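Local coordinates for lipase aflb (Neosartorya fumigata, PDB 6IDY), which is a fungal lipase of alpha/beta-hydrolase fold that probably hydrolyses ester bonds of lipids and carries a bound calcium ion, at residues A[243-248]-A[295-300]; A[135-140]-A[205-210]. All coordinates share one frame; numbering follows the deposited sequence.

Interaction 1 (A[243-248]-A[295-300]); sequences LKYWPS and IRTLRG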
loop_
_atom_site.group_PDB
_atom_site.type_symbol
_atom_site.label_atom_id
_atom_site.label_comp_id
_atom_site.label_asym_id
_atom_site.label_seq_id
_atom_site.Cartn_x
_atom_site.Cartn_y
_atom_site.Cartn_z
ATOM N N LEU A 243 -2.967 -3.483 -15.154
ATOM C CA LEU A 243 -2.246 -4.380 -16.058
ATOM C C LEU A 243 -3.206 -5.220 -16.913
ATOM O O LEU A 243 -2.995 -5.361 -18.118
ATOM C CB LEU A 243 -1.262 -5.274 -15.282
ATOM C CG LEU A 243 -0.058 -4.573 -14.641
ATOM C CD1 LEU A 243 0.637 -5.502 -13.651
ATOM C CD2 LEU A 243 0.935 -4.055 -15.711
ATOM N N LYS A 244 -4.272 -5.735 -16.299
ATOM C CA LYS A 244 -5.272 -6.545 -16.994
ATOM C C LYS A 244 -6.035 -5.744 -18.066
ATOM O O LYS A 244 -6.052 -6.138 -19.233
ATOM C CB LYS A 244 -6.257 -7.163 -15.978
ATOM C CG LYS A 244 -7.438 -7.897 -16.628
ATOM C CD LYS A 244 -8.174 -8.799 -15.642
ATOM C CE LYS A 244 -9.163 -9.678 -16.360
ATOM N NZ LYS A 244 -10.173 -10.224 -15.421
ATOM N N TYR A 245 -6.675 -4.636 -17.658
ATOM C CA TYR A 245 -7.548 -3.868 -18.535
ATOM C C TYR A 245 -6.854 -2.785 -19.364
ATOM O O TYR A 245 -7.479 -2.256 -20.276
ATOM C CB TYR A 245 -8.731 -3.319 -17.739
ATOM C CG TYR A 245 -9.570 -4.451 -17.184
ATOM C CD1 TYR A 245 -10.332 -5.258 -18.027
ATOM C CD2 TYR A 245 -9.518 -4.785 -15.835
ATOM C CE1 TYR A 245 -11.076 -6.326 -17.528
ATOM C CE2 TYR A 245 -10.261 -5.847 -15.324
ATOM C CZ TYR A 245 -11.036 -6.618 -16.175
ATOM O OH TYR A 245 -11.765 -7.665 -15.673
ATOM N N TRP A 246 -5.573 -2.486 -19.110
ATOM C CA TRP A 246 -4.835 -1.554 -19.978
ATOM C C TRP A 246 -3.618 -2.357 -20.434
ATOM O O TRP A 246 -2.534 -2.161 -19.876
ATOM C CB TRP A 246 -4.431 -0.249 -19.251
ATOM C CG TRP A 246 -5.507 0.794 -19.165
ATOM C CD1 TRP A 246 -5.589 1.950 -19.887
ATOM C CD2 TRP A 246 -6.608 0.817 -18.243
ATOM N NE1 TRP A 246 -6.690 2.678 -19.493
ATOM C CE2 TRP A 246 -7.333 2.006 -18.482
ATOM C CE3 TRP A 246 -7.066 -0.066 -17.247
ATOM C CZ2 TRP A 246 -8.487 2.337 -17.763
ATOM C CZ3 TRP A 246 -8.219 0.257 -16.544
ATOM C CH2 TRP A 246 -8.913 1.448 -16.799
ATOM N N PRO A 247 -3.782 -3.334 -21.376
ATOM C CA PRO A 247 -2.638 -4.185 -21.769
ATOM C C PRO A 247 -1.377 -3.455 -22.227
ATOM O O PRO A 247 -0.294 -4.033 -22.131
ATOM C CB PRO A 247 -3.210 -5.070 -22.884
ATOM C CG PRO A 247 -4.664 -5.077 -22.654
ATOM C CD PRO A 247 -5.002 -3.725 -22.113
ATOM N N SER A 248 -1.496 -2.195 -22.705
ATOM C CA SER A 248 -0.326 -1.419 -23.136
ATOM C C SER A 248 0.668 -1.222 -21.979
ATOM O O SER A 248 1.873 -1.165 -22.213
ATOM C CB SER A 248 -0.753 -0.070 -23.702
ATOM O OG SER A 248 -1.413 0.701 -22.712
ATOM N N ILE A 295 -13.451 -8.735 -7.020
ATOM C CA ILE A 295 -12.387 -9.737 -6.936
ATOM C C ILE A 295 -12.583 -10.836 -7.985
ATOM O O ILE A 295 -11.638 -11.156 -8.702
ATOM C CB ILE A 295 -12.248 -10.277 -5.475
ATOM C CG1 ILE A 295 -11.738 -9.171 -4.500
ATOM C CG2 ILE A 295 -11.386 -11.552 -5.386
ATOM C CD1 ILE A 295 -10.362 -8.549 -4.796
ATOM N N ARG A 296 -13.809 -11.376 -8.090
ATOM C CA ARG A 296 -14.176 -12.411 -9.063
ATOM C C ARG A 296 -13.946 -11.916 -10.502
ATOM O O ARG A 296 -13.435 -12.676 -11.330
ATOM C CB ARG A 296 -15.638 -12.821 -8.855
ATOM C CG ARG A 296 -16.124 -13.994 -9.708
ATOM C CD ARG A 296 -17.192 -14.834 -9.009
ATOM N NE ARG A 296 -18.284 -14.027 -8.450
ATOM C CZ ARG A 296 -18.432 -13.753 -7.155
ATOM N NH1 ARG A 296 -17.559 -14.214 -6.267
ATOM N NH2 ARG A 296 -19.446 -13.009 -6.740
ATOM N N THR A 297 -14.310 -10.643 -10.789
ATOM C CA THR A 297 -14.118 -10.038 -12.117
ATOM C C THR A 297 -12.629 -9.915 -12.411
ATOM O O THR A 297 -12.203 -10.266 -13.502
ATOM C CB THR A 297 -14.836 -8.680 -12.226
ATOM O OG1 THR A 297 -16.228 -8.880 -11.989
ATOM C CG2 THR A 297 -14.645 -8.019 -13.593
ATOM N N LEU A 298 -11.842 -9.420 -11.438
ATOM C CA LEU A 298 -10.402 -9.257 -11.610
ATOM C C LEU A 298 -9.715 -10.585 -11.875
ATOM O O LEU A 298 -8.927 -10.678 -12.814
ATOM C CB LEU A 298 -9.765 -8.564 -10.386
ATOM C CG LEU A 298 -8.217 -8.480 -10.386
ATOM C CD1 LEU A 298 -7.686 -7.690 -11.590
ATOM C CD2 LEU A 298 -7.704 -7.908 -9.090
ATOM N N ARG A 299 -10.028 -11.604 -11.061
ATOM C CA ARG A 299 -9.407 -12.922 -11.119
ATOM C C ARG A 299 -9.802 -13.753 -12.323
ATOM O O ARG A 299 -9.079 -14.687 -12.663
ATOM C CB ARG A 299 -9.650 -13.691 -9.815
ATOM C CG ARG A 299 -8.971 -13.005 -8.629
ATOM C CD ARG A 299 -9.196 -13.761 -7.345
ATOM N NE ARG A 299 -8.442 -15.015 -7.298
ATOM C CZ ARG A 299 -7.189 -15.118 -6.881
ATOM N NH1 ARG A 299 -6.516 -14.036 -6.501
ATOM N NH2 ARG A 299 -6.595 -16.300 -6.840
ATOM N N GLY A 300 -10.911 -13.411 -12.975
ATOM C CA GLY A 300 -11.345 -14.105 -14.189
ATOM C C GLY A 300 -10.386 -13.858 -15.343
ATOM O O GLY A 300 -9.601 -12.907 -15.294
#
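Lys244 and Tyr245, at the C-terminal end of helix 235-245, put their polar ends against the last turn of helix 293-299. The hydrogen bonds come first. Lys244 runs out almost fully extended, its CG trans to the backbone N (chi1 173°), and this carries the ammonium group right up to the carbonyls at that helix end. Lys244 NZ donates to Gly300 O at 2.7 Å and to Leu298 O at 2.9 Å. Neither carbonyl is met on a lone pair: the nitrogen stands above both carbonyl planes, by 47° at Gly300 and 55° at Leu298. Thr297 O lies 2.8 Å from Lys244 NZ as well. A further bond stays on the lysine's own side, where Lys244 NZ gives to Tyr245 OH at 3.0 Å.

Van der Waals contacts run beside these bonds. Lys244 CG sits over the centre of the Tyr245 ring, 3.6 Å above its plane, and the path the two side chains share ends in the NZ to OH bond. Lys244 CD comes within 4.2 Å of Leu298 CD1, and Tyr245 OH touches Thr297 CG2 at 3.6 Å, the tyrosine and threonine side chains crossing at about a right angle. Thr297 turns its hydroxyl to Glu293 O, one turn back in its own helix, while Trp241 lies against both Tyr245 and Thr297.

The last carbonyls of a helix run short of amide partners; Thr297 O has only a weak one within its own segment, from Gly300 N. A lysine ammonium among them supplies donors and probably gains from the helix dipole, which would favour its charged form.

Interaction 2 (A[135-140]-A[205-210]); sequences RYSVAE and VQINSE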
loop_
_atom_site.group_PDB
_atom_site.type_symbol
_atom_site.label_atom_id
_atom_site.label_comp_id
_atom_site.label_asym_id
_atom_site.label_seq_id
_atom_site.Cartn_x
_atom_site.Cartn_y
_atom_site.Cartn_z
ATOM N N ARG A 135 -11.315 2.268 -21.710
ATOM C CA ARG A 135 -11.498 3.715 -21.774
ATOM C C ARG A 135 -11.315 4.326 -20.385
ATOM O O ARG A 135 -11.681 3.712 -19.378
ATOM C CB ARG A 135 -12.867 4.107 -22.375
ATOM C CG ARG A 135 -14.100 3.735 -21.533
ATOM C CD ARG A 135 -15.373 4.443 -21.987
ATOM N NE ARG A 135 -15.317 5.898 -21.811
ATOM C CZ ARG A 135 -15.657 6.545 -20.697
ATOM N NH1 ARG A 135 -16.074 5.872 -19.630
ATOM N NH2 ARG A 135 -15.576 7.866 -20.640
ATOM N N TYR A 136 -10.707 5.507 -20.328
ATOM C CA TYR A 136 -10.548 6.200 -19.063
ATOM C C TYR A 136 -11.848 6.926 -18.761
ATOM O O TYR A 136 -12.452 7.520 -19.665
ATOM C CB TYR A 136 -9.399 7.216 -19.123
ATOM C CG TYR A 136 -8.005 6.630 -19.052
ATOM C CD1 TYR A 136 -7.492 6.141 -17.853
ATOM C CD2 TYR A 136 -7.157 6.668 -20.155
ATOM C CE1 TYR A 136 -6.185 5.663 -17.765
ATOM C CE2 TYR A 136 -5.845 6.202 -20.078
ATOM C CZ TYR A 136 -5.368 5.687 -18.883
ATOM O OH TYR A 136 -4.082 5.212 -18.814
ATOM N N SER A 137 -12.285 6.881 -17.501
ATOM C CA SER A 137 -13.488 7.605 -17.084
ATOM C C SER A 137 -13.049 8.919 -16.440
ATOM O O SER A 137 -13.833 9.869 -16.387
ATOM C CB SER A 137 -14.329 6.769 -16.122
ATOM O OG SER A 137 -13.669 6.565 -14.882
ATOM N N VAL A 138 -11.780 8.971 -15.980
ATOM C CA VAL A 138 -11.157 10.129 -15.322
ATOM C C VAL A 138 -10.456 10.998 -16.378
ATOM O O VAL A 138 -9.826 10.460 -17.291
ATOM C CB VAL A 138 -10.168 9.684 -14.197
ATOM C CG1 VAL A 138 -9.574 10.882 -13.462
ATOM C CG2 VAL A 138 -10.840 8.746 -13.205
ATOM N N ALA A 139 -10.545 12.335 -16.235
ATOM C CA ALA A 139 -9.891 13.289 -17.138
ATOM C C ALA A 139 -8.359 13.177 -16.999
ATOM O O ALA A 139 -7.861 12.854 -15.913
ATOM C CB ALA A 139 -10.346 14.708 -16.816
ATOM N N GLU A 140 -7.625 13.430 -18.103
ATOM C CA GLU A 140 -6.160 13.350 -18.143
ATOM C C GLU A 140 -5.478 14.260 -17.106
ATOM O O GLU A 140 -4.535 13.821 -16.446
ATOM C CB GLU A 140 -5.627 13.619 -19.562
ATOM C CG GLU A 140 -4.119 13.465 -19.701
ATOM C CD GLU A 140 -3.537 13.561 -21.099
ATOM O OE1 GLU A 140 -4.159 14.210 -21.972
ATOM O OE2 GLU A 140 -2.448 12.984 -21.322
ATOM N N VAL A 205 -12.193 0.807 -6.552
ATOM C CA VAL A 205 -10.879 0.265 -6.953
ATOM C C VAL A 205 -10.701 0.350 -8.486
ATOM O O VAL A 205 -9.593 0.619 -8.951
ATOM C CB VAL A 205 -10.625 -1.175 -6.404
ATOM C CG1 VAL A 205 -9.259 -1.712 -6.840
ATOM C CG2 VAL A 205 -10.733 -1.216 -4.882
ATOM N N GLN A 206 -11.801 0.188 -9.254
ATOM C CA GLN A 206 -11.812 0.293 -10.722
ATOM C C GLN A 206 -11.383 1.695 -11.183
ATOM O O GLN A 206 -10.704 1.815 -12.200
ATOM C CB GLN A 206 -13.194 -0.070 -11.299
ATOM C CG GLN A 206 -13.663 -1.474 -10.910
ATOM C CD GLN A 206 -15.097 -1.745 -11.281
ATOM O OE1 GLN A 206 -15.384 -2.546 -12.174
ATOM N NE2 GLN A 206 -16.032 -1.101 -10.594
ATOM N N ILE A 207 -11.773 2.743 -10.428
ATOM C CA ILE A 207 -11.400 4.136 -10.692
ATOM C C ILE A 207 -9.955 4.337 -10.236
ATOM O O ILE A 207 -9.169 4.939 -10.964
ATOM C CB ILE A 207 -12.361 5.160 -9.995
ATOM C CG1 ILE A 207 -13.857 4.977 -10.409
ATOM C CG2 ILE A 207 -11.890 6.623 -10.191
ATOM C CD1 ILE A 207 -14.206 5.069 -11.910
ATOM N N ASN A 208 -9.608 3.834 -9.030
ATOM C CA ASN A 208 -8.251 3.941 -8.471
ATOM C C ASN A 208 -7.205 3.397 -9.432
ATOM O O ASN A 208 -6.149 4.004 -9.589
ATOM C CB ASN A 208 -8.154 3.229 -7.107
ATOM C CG ASN A 208 -9.076 3.795 -6.055
ATOM O OD1 ASN A 208 -9.562 4.922 -6.162
ATOM N ND2 ASN A 208 -9.340 3.019 -5.010
ATOM N N SER A 209 -7.526 2.265 -10.094
ATOM C CA SER A 209 -6.679 1.572 -11.064
ATOM C C SER A 209 -6.300 2.431 -12.274
ATOM O O SER A 209 -5.217 2.244 -12.822
ATOM C CB SER A 209 -7.362 0.295 -11.532
ATOM O OG SER A 209 -7.640 -0.530 -10.415
ATOM N N GLU A 210 -7.189 3.355 -12.693
ATOM C CA GLU A 210 -6.967 4.262 -13.825
ATOM C C GLU A 210 -5.754 5.145 -13.573
ATOM O O GLU A 210 -4.991 5.422 -14.500
ATOM C CB GLU A 210 -8.197 5.142 -14.071
ATOM C CG GLU A 210 -9.380 4.374 -14.627
ATOM C CD GLU A 210 -10.473 5.245 -15.202
ATOM O OE1 GLU A 210 -10.169 6.362 -15.678
ATOM O OE2 GLU A 210 -11.641 4.803 -15.193
HETATM O O HOH W 1 -13.227 3.637 -17.154
#
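Glu210 drives its carboxylate into the backbone of the loop 135-140, and this is the tight part of the contact. Glu210 OE1 accepts from two successive amides, Ser137 N at 2.8 Å and Val138 N at 3.1 Å, which approach from opposite faces of the carboxylate plane; the Val138 bond is the straighter, with an N-H...O angle of 161°. Glu210 OE2 takes Ser137 OG at 2.7 Å and a longer bond from Ser137 N at 3.2 Å, again from opposite faces. With OG between its own backbone N and carbonyl carbon (chi1 67°), the Ser137 hydroxyl reaches OE2 on the syn side, 30° out of the carboxylate plane. Tyr136 closes one flank: its CD1 edge meets Glu210 OE1 at 3.5 Å, near the ring plane. Val138 CG2 packs on Ile207 CG2 at 3.8 Å, and Leu143 also packs on the Glu210 side chain.

Toward solvent the fit is looser. There Ile207 reaches the loop with CD1, which lies beside the hydroxyl of the exposed Ser137. A water can bridge Arg135 O and Glu210 OE2, the latter at 2.8 Å, though other acceptors compete for its protons. Arg135 itself is exposed, and its guanidinium makes no contact with the carboxylate.

Two amides and a hydroxyl thus grip both oxygens of a buried carboxylate and fix its rotation. Such a set of donors would be expected to stabilise the negative charge, consistent with an ionised glutamate holding the loop to helix 205-223.

From the N terminus, the loop 135-140 comes first, just ahead of helix 140-145. Interaction 2 then closes across 64 intervening residues, including strands 161-166 and 190-195, when the chain enters helix 205-223. Interaction 1 opens only afterwards, at the end of helix 235-245, and closes on helix 293-299 once strand 253-259 has been passed. The two closures therefore follow in series, neither nested nor crossed. Their centres are 13 Å apart, and Trp246 bridges them: Trp246 NE1 is 3.3 Å from Tyr136 CZ, and Trp246 CH2 packs on Glu210. Interaction 2 ties the loop to helix 205-223, interaction 1 ties helix 235-245 to helix 293-299, and Trp246 brings the two pairs together.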